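Local atomic coordinates of designed protein (Trypanosoma brucei, PDB entry 6IEV), a protein that is of unknown function but adopts a designed thioredoxin-like fold and serves as a model for studying how side-chain hydrophobicity affects stability at high temperature. Residues A[29-32]-A[33-37]; A[74-77]-A[78-81]; A[82-86]-A[87-91]. One frame throughout, in Å; residues are numbered along the deposited sequence.

All three contacts are local, come in series along one thioredoxin-like chain and each illustrate a general rule. Contact 1 spans nearly all of helix 28-35 and the residues just after it, where a threonine hydroxyl bonds back to the i-4 carbonyl. Contact 2 is an Asx turn leading from strand 70-76 into helix 81-86, and contact 3 the Schellman close of that helix, with the loop toward strand 94-99. The centre of contact 1 lies about 15 Å from each of the other two centres, which are about 9 Å apart. Leu31 of contact 1 packs on Val75 of contact 2 and on Ala83 and Tyr87 of contact 3, joining both helices to strand 70-76 of the mixed sheet.

Contact 1: residues A[29-32]-A[33-37]; sequences EELR and EATAS
With chi1 at 62°, Thr35 sets OG1 between its own backbone N and carbonyl carbon, close enough to donate to the carbonyl O of Leu31, one turn back in the helix. The Thr35 OG1 to Leu31 O distance is 3.2 Å; Glu98 of strand 94-99 is a weak second partner of the hydroxyl. The same Leu31 oxygen also takes the main-chain bond from Thr35 N, with N and O 3.0 Å apart, and its two donors arrive from opposite faces of the carbonyl plane. Leu31 stretches CG directly away from its backbone N (chi1 179°), and its CD1 then meets Thr35 CG2 at 3.8 Å.

This buried pair belongs to the inward side of helix 28-35, which packs on the sheet of the thioredoxin fold: both residues touch Ile43 of strand 40-46, and Leu31 also reaches Val75. On a solvent-facing side, Glu29 bends at chi2 (58°) and carries OE2 over to Glu33 CG, 3.8 Å away, the side chains crossing at a slant. The like-charged Glu29 OE2 and Glu33 OE1 are 4.6 Å apart, a proximity that probably costs a little electrostatic energy. Beneath them, Glu33 N donates almost straight to Glu29 O across 3.2 Å. Ala36 N reaches Arg32 O at 3.1 Å in a weak, bent bond.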
loop_
_atom_site.group_PDB
_atom_site.type_symbol
_atom_site.label_atom_id
_atom_site.label_comp_id
_atom_site.label_asym_id
_atom_site.label_seq_id
_atom_site.Cartn_x
_atom_site.Cartn_y
_atom_site.Cartn_z
ATOM N N GLU A 29 1.715 -6.989 30.518
ATOM C CA GLU A 29 1.613 -5.587 30.894
ATOM C C GLU A 29 2.040 -4.673 29.746
ATOM O O GLU A 29 1.381 -3.667 29.466
ATOM C CB GLU A 29 2.467 -5.299 32.129
ATOM C CG GLU A 29 2.386 -3.850 32.573
ATOM C CD GLU A 29 0.952 -3.428 32.889
ATOM O OE1 GLU A 29 0.190 -4.273 33.424
ATOM O OE2 GLU A 29 0.582 -2.267 32.582
ATOM N N GLU A 30 3.121 -5.015 29.048
ATOM C CA GLU A 30 3.489 -4.215 27.887
ATOM C C GLU A 30 2.408 -4.289 26.819
ATOM O O GLU A 30 2.061 -3.277 26.210
ATOM C CB GLU A 30 4.830 -4.672 27.318
ATOM C CG GLU A 30 5.238 -3.870 26.085
ATOM C CD GLU A 30 6.485 -4.434 25.406
ATOM O OE1 GLU A 30 7.079 -3.733 24.575
ATOM O OE2 GLU A 30 6.865 -5.589 25.692
ATOM N N LEU A 31 1.848 -5.476 26.594
ATOM C CA LEU A 31 0.857 -5.635 25.534
ATOM C C LEU A 31 -0.420 -4.853 25.835
ATOM O O LEU A 31 -1.016 -4.260 24.931
ATOM C CB LEU A 31 0.551 -7.123 25.332
ATOM C CG LEU A 31 -0.488 -7.500 24.274
ATOM C CD1 LEU A 31 -0.258 -6.724 22.978
ATOM C CD2 LEU A 31 -0.441 -8.985 24.009
ATOM N N ARG A 32 -0.862 -4.846 27.097
ATOM C CA ARG A 32 -2.089 -4.130 27.437
ATOM C C ARG A 32 -1.920 -2.621 27.329
ATOM O O ARG A 32 -2.834 -1.928 26.877
ATOM C CB ARG A 32 -2.546 -4.506 28.844
ATOM C CG ARG A 32 -3.036 -5.932 28.960
ATOM C CD ARG A 32 -3.544 -6.224 30.367
ATOM N NE ARG A 32 -4.759 -5.486 30.705
ATOM C CZ ARG A 32 -5.363 -5.549 31.890
ATOM N NH1 ARG A 32 -4.869 -6.321 32.860
ATOM N NH2 ARG A 32 -6.466 -4.843 32.101
ATOM N N GLU A 33 -0.757 -2.093 27.717
ATOM C CA GLU A 33 -0.524 -0.663 27.546
ATOM C C GLU A 33 -0.393 -0.290 26.075
ATOM O O GLU A 33 -0.716 0.838 25.696
ATOM C CB GLU A 33 0.702 -0.212 28.344
ATOM C CG GLU A 33 0.329 0.291 29.747
ATOM C CD GLU A 33 1.093 1.544 30.185
ATOM O OE1 GLU A 33 2.311 1.450 30.468
ATOM O OE2 GLU A 33 0.463 2.627 30.257
ATOM N N ALA A 34 0.119 -1.189 25.241
ATOM C CA ALA A 34 0.201 -0.900 23.816
ATOM C C ALA A 34 -1.181 -0.824 23.185
ATOM O O ALA A 34 -1.487 0.116 22.450
ATOM C CB ALA A 34 1.046 -1.961 23.115
ATOM N N THR A 35 -2.020 -1.826 23.422
ATOM C CA THR A 35 -3.319 -1.857 22.769
ATOM C C THR A 35 -4.310 -0.864 23.353
ATOM O O THR A 35 -5.336 -0.608 22.716
ATOM C CB THR A 35 -3.912 -3.262 22.840
ATOM O OG1 THR A 35 -4.101 -3.638 24.208
ATOM C CG2 THR A 35 -2.992 -4.258 22.145
ATOM N N ALA A 36 -4.033 -0.289 24.524
ATOM C CA ALA A 36 -4.965 0.676 25.096
ATOM C C ALA A 36 -5.060 1.954 24.270
ATOM O O ALA A 36 -5.973 2.754 24.499
ATOM C CB ALA A 36 -4.561 1.022 26.529
ATOM N N SER A 37 -4.136 2.160 23.334
ATOM C CA SER A 37 -4.193 3.283 22.413
ATOM C C SER A 37 -5.470 3.242 21.576
ATOM O O SER A 37 -6.112 2.198 21.410
ATOM C CB SER A 37 -2.986 3.264 21.470
ATOM O OG SER A 37 -3.342 3.778 20.207
#

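Contact 2: residues A[74-77]-A[78-81]; sequences SVDT and STNP
The carboxylate of Asp76 is the flat group that organises this turn, and both of its firm bonds from Ser78 fall on OD1, from the same face of the plane. Ser78 N stands well above that face, 44° out of the plane and 2.8 Å from Asp76 OD1. Ser78 OG lies nearer the plane, on the syn side, and donates to Asp76 OD1 over 2.9 Å. Two bonds from a single residue on one oxygen should restrict rotation of the carboxylate, which is carried toward the turn because Asp76 holds CG anti to its main-chain N (chi1 170°).

At the other oxygen the hold is looser. Thr79 OG1 is 3.3 Å from Asp76 OD2 and as far from the main-chain Asp76 O. Either acceptor could receive its one proton, so the weak bond may be divided between them.

The bond from Ser78 N to the aspartate side chain two residues earlier defines an Asx turn. Over the same residues runs a beta turn close to type I, closed by Thr79 N donating to Asp76 O at 3.2 Å; the donor sits above the carbonyl plane. A weak bond from Asn80 N to Thr77 O, 3.4 Å long, follows one residue on. In this way the chain turns off the end of strand 70-76 and enters helix 81-86, with Asn80 at the N-cap position.

Below the polar turn, the methyl CG1 of Val75 meets Asn80 CB at 3.8 Å, their side chains crossing at about a right angle. Val75 belongs to the hydrophobic layer, touching Ile43 and Phe45 of the adjacent strand 40-46 and Ala83 of the helix.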
loop_
_atom_site.group_PDB
_atom_site.type_symbol
_atom_site.label_atom_id
_atom_site.label_comp_id
_atom_site.label_asym_id
_atom_site.label_seq_id
_atom_site.Cartn_x
_atom_site.Cartn_y
_atom_site.Cartn_z
ATOM N N SER A 74 4.002 -8.769 17.837
ATOM C CA SER A 74 4.296 -10.192 17.806
ATOM C C SER A 74 4.409 -10.721 19.236
ATOM O O SER A 74 5.158 -10.170 20.051
ATOM C CB SER A 74 5.623 -10.433 17.071
ATOM O OG SER A 74 5.774 -11.804 16.768
ATOM N N VAL A 75 3.725 -11.821 19.533
ATOM C CA VAL A 75 3.772 -12.394 20.871
ATOM C C VAL A 75 4.148 -13.864 20.755
ATOM O O VAL A 75 3.392 -14.659 20.189
ATOM C CB VAL A 75 2.439 -12.228 21.610
ATOM C CG1 VAL A 75 2.487 -13.017 22.942
ATOM C CG2 VAL A 75 2.159 -10.741 21.827
ATOM N N ASP A 76 5.306 -14.229 21.288
ATOM C CA ASP A 76 5.693 -15.635 21.295
ATOM C C ASP A 76 4.989 -16.328 22.463
ATOM O O ASP A 76 5.373 -16.135 23.619
ATOM C CB ASP A 76 7.213 -15.751 21.388
ATOM C CG ASP A 76 7.696 -17.192 21.660
ATOM O OD1 ASP A 76 6.887 -18.153 21.676
ATOM O OD2 ASP A 76 8.910 -17.352 21.899
ATOM N N THR A 77 3.989 -17.168 22.166
ATOM C CA THR A 77 3.214 -17.784 23.239
ATOM C C THR A 77 4.035 -18.748 24.083
ATOM O O THR A 77 3.640 -19.023 25.222
ATOM C CB THR A 77 1.985 -18.542 22.719
ATOM O OG1 THR A 77 2.400 -19.662 21.933
ATOM C CG2 THR A 77 1.103 -17.633 21.908
ATOM N N SER A 78 5.145 -19.283 23.563
ATOM C CA SER A 78 5.892 -20.264 24.351
ATOM C C SER A 78 6.624 -19.613 25.513
ATOM O O SER A 78 6.998 -20.313 26.455
ATOM C CB SER A 78 6.889 -21.036 23.481
ATOM O OG SER A 78 8.075 -20.287 23.304
ATOM N N THR A 79 6.905 -18.309 25.431
ATOM C CA THR A 79 7.474 -17.545 26.538
ATOM C C THR A 79 6.501 -16.538 27.154
ATOM O O THR A 79 6.885 -15.811 28.071
ATOM C CB THR A 79 8.743 -16.822 26.074
ATOM O OG1 THR A 79 8.467 -16.074 24.876
ATOM C CG2 THR A 79 9.845 -17.827 25.794
ATOM N N ASN A 80 5.263 -16.459 26.660
ATOM C CA ASN A 80 4.249 -15.536 27.175
ATOM C C ASN A 80 2.924 -16.264 27.421
ATOM O O ASN A 80 1.917 -15.977 26.776
ATOM C CB ASN A 80 4.029 -14.396 26.182
ATOM C CG ASN A 80 4.877 -13.189 26.478
ATOM O OD1 ASN A 80 4.472 -12.317 27.242
ATOM N ND2 ASN A 80 6.056 -13.113 25.854
ATOM N N PRO A 81 2.886 -17.200 28.368
ATOM C CA PRO A 81 1.601 -17.893 28.607
ATOM C C PRO A 81 0.498 -16.982 29.149
ATOM O O PRO A 81 -0.673 -17.156 28.786
ATOM C CB PRO A 81 1.988 -18.998 29.601
ATOM C CG PRO A 81 3.202 -18.503 30.303
ATOM C CD PRO A 81 3.952 -17.641 29.279
#

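Contact 3: residues A[82-86]-A[87-91]; sequences EAREW and YNITS
Tyr87, the first residue to leave helical backbone angles, sends its ring out across the end of helix 81-86 toward helix 28-35, with one edge beside the carbonyl of Ala83, whose O lies in the ring plane, 3.6 Å from Tyr87 CD1. That carbonyl also accepts a straight i to i-4 bond from Tyr87 N at 3.2 Å. Trp86 meets the ring obliquely. Its CD1, the carbon of the five-membered ring beside the indole nitrogen, approaches Tyr87 CE1 to 3.4 Å, with the two planes at 55°. Both aromatic groups reach helix 28-35, the indole touching Leu28 and Arg32 and the phenol Leu31 and Thr35. The hydroxyl of Tyr87 is itself hydrogen-bonded to Glu98 of strand 94-99.

Arg84 works on the other flank of the helix end. The aliphatic first half of its side chain lies against Ile89, with Arg84 CG 3.7 Å from Ile89 CB. A bend at chi3 (58°) then swings the guanidinium round, bringing its edge toward the carbonyl of Ile89. The resulting Arg84 NH1 to Ile89 O contact is modelled at 2.5 Å, short and poorly angled, and as a hydrogen bond it is weak and its detail doubtful. Ile89 points CB toward the helix and continues inward to touch Thr94 and Val96, tying the loop to strand 94-99.

The backbone brings Ile89 back against the helix. Asn88 adopts a positive phi of 56°, and its N donates to Glu85 O at 3.0 Å from well above the carbonyl plane. One residue further, Ile89 N makes a nearly straight bond of 3.1 Å to Arg84 O. This pair of bonds, with Asn88 as the C-prime residue, is the Schellman motif that terminates an alpha helix.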
loop_
_atom_site.group_PDB
_atom_site.type_symbol
_atom_site.label_atom_id
_atom_site.label_comp_id
_atom_site.label_asym_id
_atom_site.label_seq_id
_atom_site.Cartn_x
_atom_site.Cartn_y
_atom_site.Cartn_z
ATOM N N GLU A 82 0.833 -15.978 29.950
ATOM C CA GLU A 82 -0.191 -15.064 30.452
ATOM C C GLU A 82 -0.861 -14.278 29.307
ATOM O O GLU A 82 -2.080 -14.047 29.329
ATOM C CB GLU A 82 0.489 -14.239 31.535
ATOM C CG GLU A 82 1.205 -15.402 32.275
ATOM C CD GLU A 82 2.548 -14.993 32.894
ATOM O OE1 GLU A 82 3.491 -14.889 32.078
ATOM O OE2 GLU A 82 2.704 -15.057 34.117
ATOM N N ALA A 83 -0.092 -13.859 28.292
ATOM C CA ALA A 83 -0.732 -13.179 27.163
ATOM C C ALA A 83 -1.576 -14.153 26.346
ATOM O O ALA A 83 -2.681 -13.813 25.911
ATOM C CB ALA A 83 0.306 -12.503 26.259
ATOM N N ARG A 84 -1.092 -15.387 26.162
ATOM C CA ARG A 84 -1.898 -16.408 25.490
ATOM C C ARG A 84 -3.225 -16.635 26.210
ATOM O O ARG A 84 -4.280 -16.750 25.573
ATOM C CB ARG A 84 -1.131 -17.729 25.383
ATOM C CG ARG A 84 -1.744 -18.683 24.358
ATOM C CD ARG A 84 -1.525 -20.120 24.723
ATOM N NE ARG A 84 -2.087 -20.422 26.041
ATOM C CZ ARG A 84 -3.381 -20.617 26.279
ATOM N NH1 ARG A 84 -4.255 -20.538 25.282
ATOM N NH2 ARG A 84 -3.805 -20.893 27.509
ATOM N N GLU A 85 -3.182 -16.760 27.536
ATOM C CA GLU A 85 -4.405 -16.980 28.304
ATOM C C GLU A 85 -5.332 -15.771 28.226
ATOM O O GLU A 85 -6.542 -15.920 28.021
ATOM C CB GLU A 85 -4.051 -17.296 29.767
ATOM C CG GLU A 85 -3.504 -18.705 30.019
ATOM C CD GLU A 85 -2.814 -18.847 31.389
ATOM O OE1 GLU A 85 -2.997 -17.963 32.255
ATOM O OE2 GLU A 85 -2.082 -19.844 31.599
ATOM N N TRP A 86 -4.775 -14.566 28.380
ATOM C CA TRP A 86 -5.587 -13.359 28.485
ATOM C C TRP A 86 -6.431 -13.134 27.241
ATOM O O TRP A 86 -7.576 -12.688 27.333
ATOM C CB TRP A 86 -4.688 -12.144 28.714
ATOM C CG TRP A 86 -5.461 -10.877 28.880
ATOM C CD1 TRP A 86 -5.947 -10.056 27.889
ATOM C CD2 TRP A 86 -5.856 -10.289 30.115
ATOM N NE1 TRP A 86 -6.614 -8.992 28.444
ATOM C CE2 TRP A 86 -6.573 -9.114 29.810
ATOM C CE3 TRP A 86 -5.671 -10.640 31.454
ATOM C CZ2 TRP A 86 -7.094 -8.287 30.797
ATOM C CZ3 TRP A 86 -6.187 -9.823 32.428
ATOM C CH2 TRP A 86 -6.888 -8.656 32.097
ATOM N N TYR A 87 -5.861 -13.374 26.073
ATOM C CA TYR A 87 -6.558 -13.199 24.811
ATOM C C TYR A 87 -7.221 -14.472 24.316
ATOM O O TYR A 87 -7.702 -14.501 23.179
ATOM C CB TYR A 87 -5.583 -12.650 23.760
ATOM C CG TYR A 87 -5.313 -11.187 23.963
ATOM C CD1 TYR A 87 -4.367 -10.764 24.889
ATOM C CD2 TYR A 87 -6.011 -10.225 23.248
ATOM C CE1 TYR A 87 -4.126 -9.416 25.095
ATOM C CE2 TYR A 87 -5.769 -8.878 23.439
ATOM C CZ TYR A 87 -4.827 -8.479 24.361
ATOM O OH TYR A 87 -4.581 -7.142 24.568
ATOM N N ASN A 88 -7.250 -15.528 25.137
ATOM C CA ASN A 88 -7.974 -16.754 24.808
ATOM C C ASN A 88 -7.533 -17.342 23.468
ATOM O O ASN A 88 -8.351 -17.706 22.623
ATOM C CB ASN A 88 -9.483 -16.521 24.842
ATOM C CG ASN A 88 -10.072 -16.828 26.202
ATOM O OD1 ASN A 88 -10.563 -15.935 26.897
ATOM N ND2 ASN A 88 -9.990 -18.096 26.611
ATOM N N ILE A 89 -6.221 -17.447 23.284
ATOM C CA ILE A 89 -5.659 -17.963 22.039
ATOM C C ILE A 89 -5.696 -19.483 22.087
ATOM O O ILE A 89 -5.020 -20.105 22.915
ATOM C CB ILE A 89 -4.224 -17.474 21.823
ATOM C CG1 ILE A 89 -4.156 -15.945 21.846
ATOM C CG2 ILE A 89 -3.671 -18.091 20.549
ATOM C CD1 ILE A 89 -5.066 -15.273 20.825
ATOM N N THR A 90 -6.429 -20.083 21.154
ATOM C CA THR A 90 -6.634 -21.519 21.145
ATOM C C THR A 90 -5.772 -22.249 20.122
ATOM O O THR A 90 -5.577 -23.461 20.255
ATOM C CB THR A 90 -8.109 -21.822 20.861
ATOM O OG1 THR A 90 -8.442 -21.359 19.549
ATOM C CG2 THR A 90 -8.992 -21.092 21.855
ATOM N N SER A 91 -5.242 -21.556 19.123
ATOM C CA SER A 91 -4.284 -22.157 18.205
ATOM C C SER A 91 -3.358 -21.065 17.694
ATOM O O SER A 91 -3.683 -19.880 17.749
ATOM C CB SER A 91 -4.975 -22.882 17.045
ATOM O OG SER A 91 -6.027 -22.103 16.505
#